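Local coordinates for protein exoribonuclease II, mitochondrial (Candida glabrata, PDB 6F3H) that probably degrades RNA from its 3' end in mitochondria, as the exoribonuclease of the mtEXO degradosome, where it is tightly coupled to a helicase, at residues V81-I85 against L215-Y219; K178-I182 against Y194-V198; I593-Y597 against W753-H757; I628-Y632 against I707-Q711. The protein carries 1 engineered substitution. All blocks are in the same frame, centred on the assembly; numbering follows the deposited sequence.

Contact 1: residues V81-I85 against L215-Y219; sequences VILRI and LLATY
Leu83 lays its CD2 methyl against Tyr219, 3.9 Å from the CB atom of Tyr219. Leu83 lies on strand 81-85, an outermost strand of a five-stranded antiparallel sheet, which rests on helix 212-226. The short segments run nearly antiparallel, at 160°, with their axes 10.6 Å apart. A classic beta bulge breaks the strand here: Ile82 and Leu83 both face Leu41 of strand 39-42. The bulge is consistent with these two successive residues both turning to the helix. Arg84 starts out away from the helix, and its NE makes a salt bridge with Asp38.

CG of Leu83 sits between its backbone N and carbonyl carbon (chi1 58°). From there the two methyls divide the work. CD2 goes to the tyrosine, and CD1 meets CD2 of Leu215 at 4.1 Å, the two leucines reaching toward each other tip to tip. Ile85 meets the same leucine methyl in the same way, its CD1 lying 3.6 Å from Leu215 CD2. Behind Leu215, Phe170 and Val174 of helix 170-178 continue the apolar core.

The Tyr219 hydroxyl is hydrogen-bonded to NE of Arg223. Ile82 crosses the tyrosine at about a right angle and brings both CG2 and CD1 to 3.6 Å from Tyr219 OH.

Contact 2: residues K178-I182 against Y194-V198; sequences KNLNI and YVRKV
Tyr194 meets the 178-182 loop with its hydroxyl. The backbone N of Asn181 donates a hydrogen bond to Tyr194 OH, 2.8 Å long and with an N-H...O angle of 158°. The donor lies at the edge of the phenol ring, in its plane. The Asn181 carbonyl O also stands at the ring edge, 3.3 Å from Tyr194 CE2. CG of Tyr194 is anti to its own backbone N (chi1 167°), which carries the phenol off the helix and over to the loop.

Leu180 packs beside this bond. Its CD1 methyl is 3.5 Å from Tyr194 CE2 and 3.6 Å from Val198 CG2. Leucine and valine cross at about a right angle. Val198 lies one turn further along the same helix, and its CG2 also covers one face of the tyrosine ring, toward the rim. Its other methyl, CG1, lies 3.2 Å from the carbonyl O of Asn179.

The loop is a helix-to-helix connection. Asn179 is the first residue to leave helix 170-178, and Asn181 is the N-cap of helix 182-186. The Asn181 side chain accepts from Glu184 N, so one residue caps a helix through OD1 and holds the tyrosine through its backbone N.

Beyond them, Tyr194 also packs on Glu184 and Ala185. Helix 123-159 backs the cluster, with Ile155 touching Leu180 and Tyr158 touching Val195.

Contact 3: residues I593-Y597 against W753-H757; sequences IPTFY and WTLKH
This is a strand-on-helix contact, made by aromatic and apolar side chains with no hydrogen bond between the segments. Strand 593-597 pairs with strand 580-584 in a two-stranded antiparallel hairpin of the RNB domain region. Helix 725-761 runs across it. The segment axes pass 8.7 Å apart at 104°, so the strand meets little more than one helical turn, from Trp753 to His757.

Alternate residues of the strand, Pro594 and Phe596, face the helix. Pro594 sets its CG between two residues one turn apart. It is 4.2 Å from Trp753 CE3 and 4.1 Å from His757 CB. NE1 of the indole is hydrogen-bonded to Asp465 OD1, and the ring also packs on Val581 and Leu583 of the partner strand.

Phe596 meets the same turn of the helix. Its CE2 edge points at the helix backbone, 4.0 Å from Thr754 CA, with that atom near the ring plane. Tyr786 packs edge-to-face on Phe596. It belongs to the C-terminal beta region, probably the S1 domain as in RNase II relatives, so the phenylalanine touches both the helix and that region.

The Phe596 and His757 rings meet obliquely, with centroids 4.8 Å apart and planes at 49°. Phe596 CE1 lies over one face of the imidazole toward its rim, 3.6 Å from His757 CG.

Contact 4: residues I628-Y632 against I707-Q711; sequences IPGVY and INHLQ
Asn708 leaves its helix at CB with CG anti to the carbonyl carbon (chi1 -66°), and this brings the amide up to the backbone of Val631. CG stands 4.0 Å from Val631 N. Past it, OD1 accepts a hydrogen bond from Val631 N at 3.0 Å, nearly straight at 168°. The donor lies in the carbonyl plane, on a lone pair. The same oxygen is 3.5 Å from Gly630 CA, where the chain passes close to the helix. ND2 is hydrogen-bonded mainly to Thr695 O; its bond to Val631 O, at 3.5 Å, is weak.

One amide thus spans the N-H and, weakly, the C=O of Val631, much as an adjacent strand would. It holds the loop between helix 603-625 and strand 632-634 against helix 703-716 within the RNB domain. With OD1 bound to Val631 N and ND2 to Thr695 O, the amide is probably fixed in its rotation.

Apolar contacts lie on either side along the helix. Val631 CG2 meets Ile707 CG2 at 4.0 Å, the two side chains crossing at about a right angle. Ile628 CG2 lies 4.0 Å from Gln711 CB, and these side chains slide past each other in opposite directions. Helix 725-761 adds Leu728 to Pro629, Val732 to Val631 and Phe735 to Ile707.

Contacts 1 and 2 belong to the N-terminal part of the chain, and contact 2 is nested inside the loop that contact 1 closes. Their centres are 21 Å apart. Helix 193-200 and helix 212-226 are consecutive, and helix 170-178 runs into the contact 2 loop while packing on contact 1. Contacts 3 and 4 come later, with contact 4 nested inside contact 3. Their centres are 39 Å apart, yet helix 725-761 touches both: its first part covers contact 4 and its last part forms contact 3. This one helix therefore ties the RNB core to the C-terminal beta region. Contacts 2 and 3 are the farthest apart, about 50 Å between centres.

Contact 1: residues V81-I85 against L215-Y219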
# COMPACT_ATOMS: atom_id res chain seq x y z
N VAL A 81 8.74 -14.34 -3.71
CA VAL A 81 7.88 -15.28 -2.99
C VAL A 81 6.42 -14.87 -3.13
O VAL A 81 6.03 -13.78 -2.68
CB VAL A 81 8.28 -15.38 -1.51
CG1 VAL A 81 7.23 -16.17 -0.77
CG2 VAL A 81 9.63 -16.04 -1.38
N ILE A 82 5.58 -15.75 -3.70
CA ILE A 82 4.17 -15.40 -3.88
C ILE A 82 3.32 -15.86 -2.71
O ILE A 82 2.31 -15.22 -2.39
CB ILE A 82 3.60 -15.99 -5.18
CG1 ILE A 82 4.62 -15.92 -6.29
CG2 ILE A 82 2.58 -15.08 -5.69
CD1 ILE A 82 4.09 -16.55 -7.53
N LEU A 83 3.66 -17.00 -2.11
CA LEU A 83 3.02 -17.37 -0.86
C LEU A 83 3.98 -18.21 -0.05
O LEU A 83 4.89 -18.84 -0.58
CB LEU A 83 1.69 -18.11 -1.05
CG LEU A 83 1.50 -19.41 -1.82
CD1 LEU A 83 1.86 -20.60 -0.96
CD2 LEU A 83 0.06 -19.51 -2.25
N ARG A 84 3.74 -18.22 1.26
CA ARG A 84 4.69 -18.74 2.22
C ARG A 84 3.93 -19.55 3.26
O ARG A 84 2.83 -19.16 3.67
CB ARG A 84 5.45 -17.60 2.89
CG ARG A 84 6.13 -17.92 4.20
CD ARG A 84 6.88 -16.70 4.71
NE ARG A 84 7.21 -16.71 6.13
CZ ARG A 84 6.66 -15.91 7.05
NH1 ARG A 84 5.75 -15.02 6.69
NH2 ARG A 84 7.04 -16.01 8.32
N ILE A 85 4.53 -20.67 3.65
CA ILE A 85 4.02 -21.57 4.68
C ILE A 85 5.10 -21.68 5.74
O ILE A 85 6.19 -22.19 5.46
CB ILE A 85 3.72 -22.97 4.13
CG1 ILE A 85 2.60 -22.92 3.11
CG2 ILE A 85 3.38 -23.90 5.26
CD1 ILE A 85 1.32 -22.52 3.75
N LEU A 215 -4.86 -24.17 0.60
CA LEU A 215 -4.37 -22.85 0.25
C LEU A 215 -3.71 -22.88 -1.11
O LEU A 215 -4.07 -22.12 -2.02
CB LEU A 215 -3.37 -22.38 1.30
CG LEU A 215 -2.47 -21.27 0.77
CD1 LEU A 215 -3.24 -19.98 0.66
CD2 LEU A 215 -1.29 -21.12 1.67
N LEU A 216 -2.75 -23.77 -1.27
CA LEU A 216 -2.01 -23.88 -2.52
C LEU A 216 -2.95 -24.15 -3.68
O LEU A 216 -2.92 -23.44 -4.69
CB LEU A 216 -0.97 -24.97 -2.36
CG LEU A 216 0.09 -25.00 -3.42
CD1 LEU A 216 0.42 -23.59 -3.82
CD2 LEU A 216 1.28 -25.63 -2.77
N ALA A 217 -3.82 -25.14 -3.54
CA ALA A 217 -4.75 -25.47 -4.61
C ALA A 217 -5.65 -24.29 -4.97
O ALA A 217 -5.94 -24.06 -6.14
CB ALA A 217 -5.61 -26.68 -4.22
N THR A 218 -6.10 -23.53 -3.97
CA THR A 218 -6.97 -22.41 -4.28
C THR A 218 -6.24 -21.36 -5.09
O THR A 218 -6.78 -20.83 -6.06
CB THR A 218 -7.49 -21.77 -2.98
OG1 THR A 218 -7.89 -22.78 -2.06
CG2 THR A 218 -8.66 -20.91 -3.26
N TYR A 219 -4.99 -21.09 -4.72
CA TYR A 219 -4.17 -20.17 -5.48
C TYR A 219 -4.10 -20.61 -6.93
O TYR A 219 -4.44 -19.87 -7.86
CB TYR A 219 -2.77 -20.15 -4.89
CG TYR A 219 -1.86 -19.32 -5.73
CD1 TYR A 219 -2.08 -17.97 -5.83
CD2 TYR A 219 -0.82 -19.88 -6.48
CE1 TYR A 219 -1.28 -17.17 -6.60
CE2 TYR A 219 -0.00 -19.07 -7.28
CZ TYR A 219 -0.25 -17.71 -7.33
OH TYR A 219 0.52 -16.85 -8.09

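Contact 2: residues K178-I182 against Y194-V198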
# COMPACT_ATOMS: atom_id res chain seq x y z
N LYS A 178 -12.27 -25.00 1.80
CA LYS A 178 -12.12 -26.17 2.65
C LYS A 178 -13.46 -26.63 3.21
O LYS A 178 -13.79 -27.81 3.14
CB LYS A 178 -11.14 -25.84 3.77
CG LYS A 178 -11.12 -26.86 4.86
CD LYS A 178 -10.31 -28.04 4.42
CE LYS A 178 -9.63 -28.69 5.58
NZ LYS A 178 -8.49 -29.52 5.08
N ASN A 179 -14.27 -25.69 3.71
CA ASN A 179 -15.44 -25.98 4.52
C ASN A 179 -16.70 -26.19 3.70
O ASN A 179 -17.80 -26.08 4.24
CB ASN A 179 -15.68 -24.86 5.53
CG ASN A 179 -14.61 -24.82 6.59
OD1 ASN A 179 -14.02 -25.85 6.92
ND2 ASN A 179 -14.33 -23.63 7.13
N LEU A 180 -16.57 -26.51 2.43
CA LEU A 180 -17.71 -26.54 1.55
C LEU A 180 -17.89 -27.92 0.95
O LEU A 180 -16.93 -28.50 0.43
CB LEU A 180 -17.58 -25.51 0.44
CG LEU A 180 -18.86 -25.39 -0.38
CD1 LEU A 180 -19.99 -24.80 0.44
CD2 LEU A 180 -18.59 -24.51 -1.55
N ASN A 181 -19.12 -28.43 1.01
CA ASN A 181 -19.51 -29.69 0.37
C ASN A 181 -20.32 -29.38 -0.89
O ASN A 181 -21.43 -28.83 -0.81
CB ASN A 181 -20.34 -30.56 1.32
CG ASN A 181 -21.13 -31.65 0.57
OD1 ASN A 181 -22.33 -31.53 0.35
ND2 ASN A 181 -20.44 -32.71 0.15
N ILE A 182 -19.78 -29.78 -2.04
CA ILE A 182 -20.41 -29.41 -3.30
C ILE A 182 -21.81 -30.01 -3.38
O ILE A 182 -22.74 -29.39 -3.91
CB ILE A 182 -19.53 -29.84 -4.48
N TYR A 194 -27.43 -22.97 2.28
CA TYR A 194 -26.24 -23.66 2.75
C TYR A 194 -25.00 -22.85 2.46
O TYR A 194 -24.20 -22.56 3.36
CB TYR A 194 -26.13 -25.02 2.07
CG TYR A 194 -24.78 -25.68 2.26
CD1 TYR A 194 -24.29 -25.95 3.52
CD2 TYR A 194 -24.02 -26.08 1.17
CE1 TYR A 194 -23.06 -26.57 3.71
CE2 TYR A 194 -22.79 -26.72 1.34
CZ TYR A 194 -22.32 -26.96 2.62
OH TYR A 194 -21.11 -27.59 2.83
N VAL A 195 -24.86 -22.41 1.22
CA VAL A 195 -23.68 -21.67 0.84
C VAL A 195 -23.54 -20.43 1.71
O VAL A 195 -22.48 -20.17 2.30
CB VAL A 195 -23.75 -21.31 -0.64
CG1 VAL A 195 -22.52 -20.54 -1.04
CG2 VAL A 195 -23.96 -22.59 -1.45
N ARG A 196 -24.62 -19.66 1.83
CA ARG A 196 -24.55 -18.48 2.67
C ARG A 196 -24.23 -18.87 4.10
O ARG A 196 -23.53 -18.14 4.81
CB ARG A 196 -25.85 -17.69 2.58
CG ARG A 196 -25.82 -16.60 1.50
CD ARG A 196 -27.23 -16.24 1.02
NE ARG A 196 -27.41 -16.51 -0.41
N LYS A 197 -24.67 -20.06 4.52
CA LYS A 197 -24.28 -20.53 5.84
C LYS A 197 -22.78 -20.75 5.92
O LYS A 197 -22.15 -20.41 6.93
CB LYS A 197 -25.04 -21.81 6.21
N VAL A 198 -22.17 -21.27 4.85
CA VAL A 198 -20.74 -21.56 4.91
C VAL A 198 -19.92 -20.29 4.87
O VAL A 198 -18.84 -20.22 5.47
CB VAL A 198 -20.30 -22.51 3.78
CG1 VAL A 198 -18.93 -23.08 4.09
CG2 VAL A 198 -21.32 -23.61 3.58

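Contact 3: residues I593-Y597 against W753-H757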
# COMPACT_ATOMS: atom_id res chain seq x y z
N ILE A 593 1.15 18.36 -16.49
CA ILE A 593 2.55 18.76 -16.57
C ILE A 593 3.25 18.29 -15.31
O ILE A 593 2.99 18.82 -14.22
CB ILE A 593 2.75 20.27 -16.70
CG1 ILE A 593 2.36 20.77 -18.08
CG2 ILE A 593 4.21 20.61 -16.45
CD1 ILE A 593 0.88 20.99 -18.22
N PRO A 594 4.18 17.36 -15.42
CA PRO A 594 4.84 16.85 -14.23
C PRO A 594 5.94 17.80 -13.83
O PRO A 594 6.71 18.30 -14.66
CB PRO A 594 5.39 15.50 -14.68
CG PRO A 594 5.32 15.49 -16.17
CD PRO A 594 4.52 16.64 -16.65
N THR A 595 6.00 18.07 -12.54
CA THR A 595 7.08 18.83 -11.96
C THR A 595 7.59 18.04 -10.77
O THR A 595 6.84 17.32 -10.11
CB THR A 595 6.64 20.21 -11.57
OG1 THR A 595 5.53 20.12 -10.67
CG2 THR A 595 6.25 20.99 -12.82
N PHE A 596 8.87 18.18 -10.51
CA PHE A 596 9.54 17.26 -9.61
C PHE A 596 10.10 18.01 -8.44
O PHE A 596 10.47 19.17 -8.54
CB PHE A 596 10.64 16.54 -10.29
CG PHE A 596 10.17 15.77 -11.42
CD1 PHE A 596 9.93 16.38 -12.64
CD2 PHE A 596 9.88 14.44 -11.27
CE1 PHE A 596 9.45 15.68 -13.68
CE2 PHE A 596 9.40 13.73 -12.31
CZ PHE A 596 9.19 14.34 -13.53
N TYR A 597 10.13 17.31 -7.32
CA TYR A 597 10.60 17.94 -6.12
C TYR A 597 11.16 16.90 -5.19
O TYR A 597 10.96 15.70 -5.36
CB TYR A 597 9.48 18.71 -5.45
CG TYR A 597 8.30 17.88 -5.06
CD1 TYR A 597 7.24 17.68 -5.94
CD2 TYR A 597 8.22 17.30 -3.79
CE1 TYR A 597 6.14 16.92 -5.57
CE2 TYR A 597 7.12 16.53 -3.41
CZ TYR A 597 6.08 16.35 -4.30
OH TYR A 597 4.99 15.59 -3.94
N TRP A 753 4.56 9.09 -14.82
CA TRP A 753 4.83 10.51 -15.03
C TRP A 753 6.33 10.81 -15.02
O TRP A 753 6.79 11.66 -15.79
CB TRP A 753 4.10 11.34 -13.99
CG TRP A 753 2.61 11.35 -14.15
CD1 TRP A 753 1.71 10.77 -13.32
CD2 TRP A 753 1.85 11.94 -15.22
NE1 TRP A 753 0.43 10.98 -13.78
CE2 TRP A 753 0.49 11.69 -14.95
CE3 TRP A 753 2.18 12.65 -16.37
CZ2 TRP A 753 -0.53 12.12 -15.78
CZ3 TRP A 753 1.16 13.09 -17.20
CH2 TRP A 753 -0.18 12.82 -16.90
N THR A 754 7.10 10.20 -14.13
CA THR A 754 8.55 10.32 -14.23
C THR A 754 9.00 10.03 -15.64
O THR A 754 9.71 10.84 -16.25
CB THR A 754 9.23 9.35 -13.28
OG1 THR A 754 8.74 9.55 -11.96
CG2 THR A 754 10.72 9.57 -13.30
N LEU A 755 8.56 8.89 -16.20
CA LEU A 755 9.01 8.46 -17.51
C LEU A 755 8.47 9.35 -18.62
O LEU A 755 9.22 9.72 -19.54
CB LEU A 755 8.61 7.02 -17.76
CG LEU A 755 9.13 5.94 -16.82
CD1 LEU A 755 8.86 4.56 -17.40
CD2 LEU A 755 10.59 6.09 -16.51
N LYS A 756 7.19 9.72 -18.55
CA LYS A 756 6.59 10.56 -19.59
C LYS A 756 7.35 11.88 -19.70
O LYS A 756 7.44 12.46 -20.79
CB LYS A 756 5.12 10.82 -19.26
CG LYS A 756 4.24 11.39 -20.39
CD LYS A 756 2.74 11.00 -20.25
CE LYS A 756 1.83 11.67 -21.33
NZ LYS A 756 0.41 11.99 -20.88
N HIS A 757 7.95 12.32 -18.61
CA HIS A 757 8.79 13.51 -18.64
C HIS A 757 10.13 13.22 -19.29
O HIS A 757 10.60 13.97 -20.14
CB HIS A 757 8.99 14.02 -17.22
CG HIS A 757 10.20 14.88 -17.08
ND1 HIS A 757 10.25 16.16 -17.57
CD2 HIS A 757 11.39 14.64 -16.49
CE1 HIS A 757 11.43 16.68 -17.30
NE2 HIS A 757 12.14 15.78 -16.64

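Contact 4: residues I628-Y632 against I707-Q711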
# COMPACT_ATOMS: atom_id res chain seq x y z
N ILE A 628 -7.29 -2.86 25.38
CA ILE A 628 -8.15 -2.38 24.29
C ILE A 628 -7.69 -3.01 22.98
O ILE A 628 -6.47 -3.05 22.71
CB ILE A 628 -8.18 -0.85 24.17
CG1 ILE A 628 -8.35 -0.20 25.54
CG2 ILE A 628 -9.35 -0.39 23.28
CD1 ILE A 628 -8.44 1.31 25.48
N PRO A 629 -8.60 -3.56 22.19
CA PRO A 629 -8.26 -4.00 20.84
C PRO A 629 -7.97 -2.81 19.94
O PRO A 629 -8.81 -1.91 19.78
CB PRO A 629 -9.53 -4.73 20.39
CG PRO A 629 -10.25 -5.06 21.64
CD PRO A 629 -9.96 -3.97 22.58
N GLY A 630 -6.80 -2.84 19.31
CA GLY A 630 -6.40 -1.77 18.41
C GLY A 630 -5.65 -2.32 17.21
O GLY A 630 -5.13 -3.44 17.24
N VAL A 631 -5.55 -1.48 16.19
CA VAL A 631 -4.81 -1.78 14.97
C VAL A 631 -3.42 -1.18 15.10
O VAL A 631 -3.26 0.04 15.00
CB VAL A 631 -5.51 -1.22 13.74
CG1 VAL A 631 -4.79 -1.67 12.51
CG2 VAL A 631 -6.97 -1.61 13.76
N TYR A 632 -2.42 -2.02 15.23
CA TYR A 632 -1.06 -1.54 15.38
C TYR A 632 -0.38 -1.53 14.04
O TYR A 632 -0.88 -2.09 13.07
CB TYR A 632 -0.28 -2.42 16.37
CG TYR A 632 -0.97 -2.56 17.71
CD1 TYR A 632 -2.14 -3.29 17.84
CD2 TYR A 632 -0.46 -1.92 18.84
CE1 TYR A 632 -2.78 -3.41 19.07
CE2 TYR A 632 -1.10 -2.03 20.08
CZ TYR A 632 -2.26 -2.78 20.19
OH TYR A 632 -2.94 -2.92 21.40
N ILE A 707 -10.45 3.48 13.32
CA ILE A 707 -11.00 2.44 14.19
C ILE A 707 -10.51 2.60 15.62
O ILE A 707 -11.27 2.41 16.58
CB ILE A 707 -10.65 1.06 13.63
CG1 ILE A 707 -11.70 0.68 12.61
CG2 ILE A 707 -10.51 0.06 14.74
CD1 ILE A 707 -11.59 -0.73 12.16
N ASN A 708 -9.23 2.92 15.79
CA ASN A 708 -8.69 3.23 17.11
C ASN A 708 -9.50 4.34 17.79
O ASN A 708 -9.66 4.32 19.01
CB ASN A 708 -7.21 3.62 16.97
CG ASN A 708 -6.33 2.46 16.49
OD1 ASN A 708 -6.65 1.30 16.71
ND2 ASN A 708 -5.22 2.77 15.83
N HIS A 709 -10.05 5.28 17.01
CA HIS A 709 -10.84 6.37 17.60
C HIS A 709 -12.18 5.88 18.14
O HIS A 709 -12.59 6.29 19.23
CB HIS A 709 -11.08 7.47 16.58
CG HIS A 709 -9.96 8.45 16.50
ND1 HIS A 709 -8.66 8.11 16.79
CD2 HIS A 709 -9.95 9.76 16.14
CE1 HIS A 709 -7.89 9.17 16.62
NE2 HIS A 709 -8.64 10.18 16.22
N LEU A 710 -12.88 5.03 17.38
CA LEU A 710 -14.16 4.52 17.86
C LEU A 710 -13.97 3.70 19.12
O LEU A 710 -14.83 3.71 20.00
CB LEU A 710 -14.82 3.66 16.80
CG LEU A 710 -15.09 4.37 15.48
CD1 LEU A 710 -14.89 3.39 14.31
CD2 LEU A 710 -16.48 4.98 15.43
N GLN A 711 -12.84 3.02 19.23
CA GLN A 711 -12.59 2.33 20.48
C GLN A 711 -12.41 3.33 21.60
O GLN A 711 -12.84 3.07 22.73
CB GLN A 711 -11.35 1.45 20.34
CG GLN A 711 -11.51 0.30 19.35
CD GLN A 711 -12.51 -0.75 19.83
OE1 GLN A 711 -12.11 -1.79 20.33
NE2 GLN A 711 -13.81 -0.46 19.70